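Local coordinates for protein transketolase (Campylobacter jejuni, PDB 3M6L) that is a transketolase, a dimeric thiamine-diphosphate-dependent enzyme that holds its cofactor through a metal ion, here modelled as calcium, at residues I181-N186 with A241-A246; S501-K506 with S536-W541. All blocks are in the same frame, centred on the assembly; numbering follows the deposited sequence. Where two conformers were deposited one is given.

Interaction 1: residues I181-N186 with A241-A246; sequences IYDSNN and AKTTIA. With CA (calcium ion), chain D; TPP (thiamine diphosphate), chain C.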
loop_
_atom_site.group_PDB
_atom_site.type_symbol
_atom_site.label_atom_id
_atom_site.label_comp_id
_atom_site.label_asym_id
_atom_site.label_seq_id
_atom_site.Cartn_x
_atom_site.Cartn_y
_atom_site.Cartn_z
ATOM N N ILE A 181 16.756 -10.190 15.042
ATOM C CA ILE A 181 16.977 -9.754 16.402
ATOM C C ILE A 181 15.967 -8.671 16.686
ATOM O O ILE A 181 16.030 -7.544 16.135
ATOM C CB ILE A 181 18.424 -9.251 16.663
ATOM C CG1 ILE A 181 19.415 -10.303 16.244
ATOM C CG2 ILE A 181 18.582 -8.739 18.123
ATOM C CD1 ILE A 181 20.951 -9.867 16.163
ATOM N N TYR A 182 14.962 -9.001 17.532
ATOM C CA TYR A 182 13.903 -8.047 17.923
ATOM C C TYR A 182 14.219 -7.304 19.189
ATOM O O TYR A 182 14.375 -7.909 20.255
ATOM C CB TYR A 182 12.548 -8.862 18.039
ATOM C CG TYR A 182 11.384 -8.221 18.673
ATOM C CD1 TYR A 182 11.076 -6.856 18.531
ATOM C CD2 TYR A 182 10.458 -9.040 19.394
ATOM C CE1 TYR A 182 9.994 -6.263 19.102
ATOM C CE2 TYR A 182 9.344 -8.491 19.967
ATOM C CZ TYR A 182 9.090 -7.105 19.816
ATOM O OH TYR A 182 7.989 -6.572 20.364
ATOM N N ASP A 183 14.352 -6.004 19.073
ATOM C CA ASP A 183 14.560 -5.100 20.193
ATOM C C ASP A 183 13.223 -4.860 20.864
ATOM O O ASP A 183 12.461 -3.955 20.511
ATOM C CB ASP A 183 15.141 -3.760 19.658
ATOM C CG ASP A 183 15.543 -2.793 20.746
ATOM O OD1 ASP A 183 15.722 -3.246 21.924
ATOM O OD2 ASP A 183 15.659 -1.544 20.440
ATOM N N SER A 184 12.936 -5.687 21.864
ATOM C CA SER A 184 11.759 -5.545 22.675
ATOM C C SER A 184 11.954 -4.620 23.880
ATOM O O SER A 184 12.408 -5.046 24.933
ATOM C CB SER A 184 11.238 -6.947 23.040
ATOM O OG SER A 184 10.016 -6.904 23.714
ATOM N N ASN A 185 11.631 -3.348 23.689
ATOM C CA ASN A 185 11.774 -2.357 24.720
ATOM C C ASN A 185 10.458 -1.785 25.351
ATOM O O ASN A 185 10.479 -0.837 26.218
ATOM C CB ASN A 185 12.732 -1.252 24.263
ATOM C CG ASN A 185 12.145 -0.406 23.138
ATOM O OD1 ASN A 185 10.932 -0.451 22.867
ATOM N ND2 ASN A 185 13.042 0.347 22.402
ATOM N N ASN A 186 9.308 -2.349 24.953
ATOM C CA ASN A 186 8.015 -2.009 25.474
ATOM C C ASN A 186 7.600 -0.583 25.244
ATOM O O ASN A 186 6.658 -0.159 25.847
ATOM C CB ASN A 186 7.948 -2.300 26.997
ATOM C CG ASN A 186 6.511 -2.511 27.497
ATOM O OD1 ASN A 186 6.151 -1.998 28.550
ATOM N ND2 ASN A 186 5.698 -3.242 26.733
ATOM N N ALA A 241 15.087 -9.858 22.253
ATOM C CA ALA A 241 16.050 -9.202 23.137
ATOM C C ALA A 241 15.357 -8.105 23.913
ATOM O O ALA A 241 14.916 -7.090 23.395
ATOM C CB ALA A 241 17.249 -8.683 22.306
ATOM N N LYS A 242 15.083 -8.355 25.179
ATOM C CA LYS A 242 14.493 -7.392 26.035
ATOM C C LYS A 242 15.540 -6.328 26.405
ATOM O O LYS A 242 16.588 -6.641 26.963
ATOM C CB LYS A 242 13.905 -8.078 27.311
ATOM C CG LYS A 242 13.047 -7.133 28.129
ATOM C CD LYS A 242 12.504 -7.775 29.492
ATOM C CE LYS A 242 12.486 -6.743 30.724
ATOM N NZ LYS A 242 12.976 -7.209 32.169
ATOM N N THR A 243 15.256 -5.092 26.018
ATOM C CA THR A 243 16.121 -3.933 26.237
ATOM C C THR A 243 15.306 -2.784 26.854
ATOM O O THR A 243 14.078 -2.777 27.018
ATOM C CB THR A 243 16.764 -3.459 24.868
ATOM O OG1 THR A 243 15.740 -2.803 24.150
ATOM C CG2 THR A 243 17.266 -4.639 24.003
ATOM N N THR A 244 16.041 -1.807 27.320
ATOM C CA THR A 244 15.503 -0.610 27.805
ATOM C C THR A 244 15.836 0.493 26.815
ATOM O O THR A 244 17.038 0.689 26.454
ATOM C CB THR A 244 16.157 -0.295 29.139
ATOM O OG1 THR A 244 15.761 -1.310 30.097
ATOM C CG2 THR A 244 15.718 0.991 29.684
ATOM N N ILE A 245 14.814 1.178 26.342
ATOM C CA ILE A 245 15.071 2.287 25.409
ATOM C C ILE A 245 15.962 3.343 26.090
ATOM O O ILE A 245 15.808 3.624 27.280
ATOM C CB ILE A 245 13.752 2.865 24.803
ATOM C CG1 ILE A 245 14.104 3.774 23.609
ATOM C CG2 ILE A 245 13.038 3.677 25.800
ATOM C CD1 ILE A 245 12.849 4.194 22.804
ATOM N N ALA A 246 16.952 3.889 25.375
ATOM C CA ALA A 246 17.849 4.917 25.958
ATOM C C ALA A 246 18.646 4.383 27.184
ATOM O O ALA A 246 18.997 5.153 28.064
ATOM C CB ALA A 246 17.063 6.258 26.266
HETATM CA CA CA D . 10.039 -0.066 20.744
HETATM N "N1'" TPP C . 4.864 3.930 9.608
HETATM C "C2'" TPP C . 5.860 3.433 8.879
HETATM C CM2 TPP C . 5.490 2.433 7.800
HETATM N "N3'" TPP C . 7.175 3.734 8.971
HETATM C "C4'" TPP C . 7.559 4.679 9.834
HETATM N "N4'" TPP C . 8.836 4.988 9.860
HETATM C "C5'" TPP C . 6.519 5.272 10.740
HETATM C "C6'" TPP C . 5.199 4.861 10.562
HETATM C "C7'" TPP C . 6.908 6.331 11.842
HETATM N N3 TPP C . 7.687 5.628 12.987
HETATM C C2 TPP C . 9.054 5.499 13.204
HETATM S S1 TPP C . 9.649 4.480 14.527
HETATM C C5 TPP C . 7.961 4.269 14.959
HETATM C C4 TPP C . 7.081 4.934 13.983
HETATM C CM4 TPP C . 5.621 4.763 14.137
HETATM C C6 TPP C . 7.445 3.473 16.133
HETATM C C7 TPP C . 8.385 3.216 17.301
HETATM O O7 TPP C . 8.942 2.063 16.814
HETATM P PA TPP C . 9.916 1.055 17.435
HETATM O O1A TPP C . 10.091 0.104 16.332
HETATM O O2A TPP C . 9.234 0.529 18.676
HETATM O O3A TPP C . 11.160 1.939 17.791
HETATM P PB TPP C . 11.947 2.410 19.114
HETATM O O1B TPP C . 13.359 2.456 18.692
HETATM O O2B TPP C . 11.623 1.511 20.273
HETATM O O3B TPP C . 11.393 3.732 19.533
HETATM O O HOH W 1 15.953 -0.268 22.762
HETATM O O HOH W 2 11.569 -1.585 19.716
HETATM O O HOH W 3 12.227 0.644 27.565
#
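Ser-184 pairs with Lys-242, and Asp-183 with Ala-241, where two neighbouring strands of the parallel sheet in the thiamine diphosphate binding domain reach their C-terminal ends. Three backbone hydrogen bonds join them. Ala-241 N donates to Tyr-182 O (2.9 Å), and Ser-184 N donates to Ala-241 O. Just past strand 237-242, Thr-243 N donates to Ser-184 O. Two CA-H...O contacts, Lys-242 to Ser-184 O and Asn-185 to Thr-243 O, add to the pairing.

Water does the polar bridging. One molecule bonds to Asp-183 OD2, Asn-185 ND2 and Thr-243 OG1. Another links Asn-185 O to Ile-245 N.

Apolar contact is light: Ile-181 CG2 lies 4.4 Å from Ala-241 CB. Ile-245 packs its CB against the Asn-185 amide, 3.6 Å from ND2.

Asn-185 and Ile-245 give part of the cofactor site. The calcium also binds TPP O2A and O2B, Asp-155, Ile-187 and a water that donates to Asp-183 O. Asn-185 has CG between its backbone N and carbonyl carbon (chi1 69°), which brings the amide to the diphosphate. Both ends are used: OD1 binds calcium at 2.3 Å, while ND2 donates to TPP O2B at 2.8 Å, with 160° at the hydrogen.

Interaction 2: residues S501-K506 with S536-W541; sequences SRQKLK and SGSEVW. With R5P (ribose-5-phosphate), chain F.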
loop_
_atom_site.group_PDB
_atom_site.type_symbol
_atom_site.label_atom_id
_atom_site.label_comp_id
_atom_site.label_asym_id
_atom_site.label_seq_id
_atom_site.Cartn_x
_atom_site.Cartn_y
_atom_site.Cartn_z
ATOM N N SER A 501 -2.189 -5.350 -20.940
ATOM C CA SER A 501 -3.590 -5.615 -21.070
ATOM C C SER A 501 -3.981 -7.048 -20.795
ATOM O O SER A 501 -3.145 -7.993 -21.071
ATOM C CB SER A 501 -4.088 -5.250 -22.468
ATOM O OG SER A 501 -3.558 -6.211 -23.407
ATOM N N ARG A 502 -5.212 -7.223 -20.345
ATOM C CA ARG A 502 -5.879 -8.537 -20.303
ATOM C C ARG A 502 -6.281 -8.937 -21.699
ATOM O O ARG A 502 -6.184 -10.078 -22.083
ATOM C CB ARG A 502 -7.120 -8.463 -19.415
ATOM C CG ARG A 502 -7.826 -9.776 -19.178
ATOM C CD ARG A 502 -9.088 -9.666 -18.261
ATOM N NE ARG A 502 -9.655 -10.979 -17.971
ATOM C CZ ARG A 502 -10.797 -11.448 -18.470
ATOM N NH1 ARG A 502 -11.198 -12.681 -18.124
ATOM N NH2 ARG A 502 -11.568 -10.697 -19.290
ATOM N N GLN A 503 -6.842 -7.979 -22.430
ATOM C CA GLN A 503 -7.508 -8.198 -23.673
ATOM C C GLN A 503 -6.602 -8.049 -24.883
ATOM O O GLN A 503 -5.597 -7.326 -24.854
ATOM C CB GLN A 503 -8.756 -7.250 -23.789
ATOM C CG GLN A 503 -8.486 -5.859 -24.252
ATOM C CD GLN A 503 -8.004 -4.931 -23.078
ATOM O OE1 GLN A 503 -7.751 -5.407 -21.953
ATOM N NE2 GLN A 503 -8.020 -3.619 -23.336
ATOM N N LYS A 504 -6.962 -8.704 -26.025
ATOM C CA LYS A 504 -6.198 -8.591 -27.212
ATOM C C LYS A 504 -6.159 -7.194 -27.791
ATOM O O LYS A 504 -7.232 -6.552 -27.865
ATOM C CB LYS A 504 -6.740 -9.572 -28.301
ATOM C CG LYS A 504 -5.909 -9.770 -29.508
ATOM C CD LYS A 504 -6.458 -10.960 -30.359
ATOM C CE LYS A 504 -6.140 -12.346 -29.686
ATOM N NZ LYS A 504 -6.344 -13.574 -30.593
ATOM N N LEU A 505 -4.948 -6.712 -28.084
ATOM C CA LEU A 505 -4.665 -5.457 -28.757
ATOM C C LEU A 505 -4.219 -5.703 -30.196
ATOM O O LEU A 505 -3.556 -6.702 -30.551
ATOM C CB LEU A 505 -3.609 -4.610 -28.056
ATOM C CG LEU A 505 -3.812 -4.470 -26.539
ATOM C CD1 LEU A 505 -2.757 -3.477 -26.102
ATOM C CD2 LEU A 505 -5.214 -4.108 -26.208
ATOM N N LYS A 506 -4.460 -4.694 -31.011
ATOM C CA LYS A 506 -4.168 -4.827 -32.408
ATOM C C LYS A 506 -2.713 -4.399 -32.705
ATOM O O LYS A 506 -2.158 -3.398 -32.242
ATOM C CB LYS A 506 -5.195 -4.021 -33.228
ATOM C CG LYS A 506 -6.541 -4.777 -33.507
ATOM C CD LYS A 506 -6.989 -4.725 -34.981
ATOM C CE LYS A 506 -5.839 -4.719 -36.021
ATOM N NZ LYS A 506 -6.290 -4.870 -37.513
ATOM N N SER A 536 -1.718 5.830 -25.348
ATOM C CA SER A 536 -0.881 4.702 -24.977
ATOM C C SER A 536 -1.667 3.424 -25.002
ATOM O O SER A 536 -2.899 3.388 -24.889
ATOM C CB SER A 536 -0.251 4.926 -23.614
ATOM O OG SER A 536 -1.180 4.938 -22.567
ATOM N N GLY A 537 -0.922 2.261 -25.022
ATOM C CA GLY A 537 -1.512 1.015 -24.770
ATOM C C GLY A 537 -2.766 0.770 -25.594
ATOM O O GLY A 537 -2.739 0.957 -26.821
ATOM N N SER A 538 -3.802 0.241 -24.970
ATOM C CA SER A 538 -5.055 -0.127 -25.592
ATOM C C SER A 538 -5.819 0.939 -26.351
ATOM O O SER A 538 -6.724 0.600 -27.167
ATOM C CB SER A 538 -6.021 -0.826 -24.673
ATOM O OG SER A 538 -6.186 -0.092 -23.459
ATOM N N GLU A 539 -5.493 2.190 -26.111
ATOM C CA GLU A 539 -6.211 3.290 -26.766
ATOM C C GLU A 539 -5.604 3.719 -28.056
ATOM O O GLU A 539 -6.172 4.586 -28.726
ATOM C CB GLU A 539 -6.343 4.495 -25.810
ATOM C CG GLU A 539 -7.436 4.245 -24.820
ATOM C CD GLU A 539 -7.151 3.075 -23.842
ATOM O OE1 GLU A 539 -6.329 3.286 -22.916
ATOM O OE2 GLU A 539 -7.791 2.004 -24.014
ATOM N N VAL A 540 -4.413 3.235 -28.413
ATOM C CA VAL A 540 -3.746 3.678 -29.656
ATOM C C VAL A 540 -4.586 3.280 -30.902
ATOM O O VAL A 540 -4.744 4.101 -31.808
ATOM C CB VAL A 540 -2.320 3.130 -29.788
ATOM C CG1 VAL A 540 -1.816 3.469 -31.220
ATOM C CG2 VAL A 540 -1.429 3.720 -28.736
ATOM N N TRP A 541 -5.101 2.084 -30.918
ATOM C CA TRP A 541 -5.925 1.627 -32.090
ATOM C C TRP A 541 -7.163 2.487 -32.256
ATOM O O TRP A 541 -7.573 2.811 -33.376
ATOM C CB TRP A 541 -6.332 0.182 -31.928
ATOM C CG TRP A 541 -6.854 -0.395 -33.163
ATOM C CD1 TRP A 541 -8.169 -0.764 -33.441
ATOM C CD2 TRP A 541 -6.102 -0.616 -34.363
ATOM N NE1 TRP A 541 -8.247 -1.224 -34.732
ATOM C CE2 TRP A 541 -7.000 -1.153 -35.315
ATOM C CE3 TRP A 541 -4.766 -0.438 -34.712
ATOM C CZ2 TRP A 541 -6.572 -1.531 -36.611
ATOM C CZ3 TRP A 541 -4.329 -0.817 -35.985
ATOM C CH2 TRP A 541 -5.242 -1.336 -36.922
HETATM C C1 R5P F . -9.658 -11.712 -8.621
HETATM O O1 R5P F . -10.577 -11.675 -7.478
HETATM C C2 R5P F . -9.974 -12.878 -9.570
HETATM O O2 R5P F . -9.449 -14.148 -9.136
HETATM C C3 R5P F . -9.741 -12.677 -11.093
HETATM O O3 R5P F . -11.118 -12.694 -11.447
HETATM C C4 R5P F . -9.205 -13.782 -12.061
HETATM O O4 R5P F . -8.156 -14.530 -11.414
HETATM C C5 R5P F . -8.839 -13.273 -13.510
HETATM O O5 R5P F . -8.901 -14.262 -14.614
HETATM P P R5P F . -8.318 -13.935 -16.126
HETATM O O1P R5P F . -6.809 -14.510 -16.338
HETATM O O2P R5P F . -8.391 -12.314 -16.148
HETATM O O3P R5P F . -9.162 -14.384 -17.277
HETATM O O HOH W 4 -6.565 -1.758 -21.457
#
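Ser-538, near the start of helix 540-552, meets Gln-503 and Leu-505 of the loop that follows strand 496-499. The contact joins the pyrimidine binding domain to the C-terminal domain. On the loop, Arg-502 grips the bound ribose-5-phosphate, NE donating to O2P (2.6 Å) and NH1 to O3P (2.8 Å). The phosphorus lies in the guanidinium plane, at its edge.

Gly-537 is the first residue of 536-541 to touch the loop. Its carbonyl carbon passes 4.3 Å from Leu-505 CD1, and its positive phi suits a glycine.

The bond to Ser-538 CB points toward the loop. This CB is 3.7 Å from Leu-505 CD2 and equally far from Gln-503 NE2. One water donates to Ser-538 OG (2.6 Å) and accepts from Gln-503 NE2. The hydroxyl donates to Glu-539 OE2, from above the carboxylate plane. Glu-539 also forms a salt bridge with Arg-475.

At Trp-541 the aliphatic part of Lys-506 runs over one indole face. CE makes a CH-pi contact 3.8 Å from the centroid of the six-membered ring. Bends at chi2 (-132°) and chi3 (33°) keep the lysine chain along that face.

The contact thus lies between the end of strand 496-499 and the head of helix 540-552, bordered by helix 614-620, whose Phe-618 touches Gln-503 and Glu-539.

Overall arrangement
Interaction 1 closes before interaction 2 opens along the chain. Their centres are 53 Å apart, their nearest atoms about 41 Å, on opposite sides of the chain's centre. They share no strand or helix. Interaction 1 lies at the ends of strands 178-184 and 237-242, inside the N-terminal domain. Interaction 2 follows strand 496-499 of the second parallel sheet and meets the turn after strand 531-535 of the mixed sheet, at the head of helix 540-552. Both border ligands. The thiamine diphosphate at interaction 1 also bonds His-259. The ribose-5-phosphate bonded by Arg-502 is also bonded by His-259 of the second subunit, consistent with sites built from both chains.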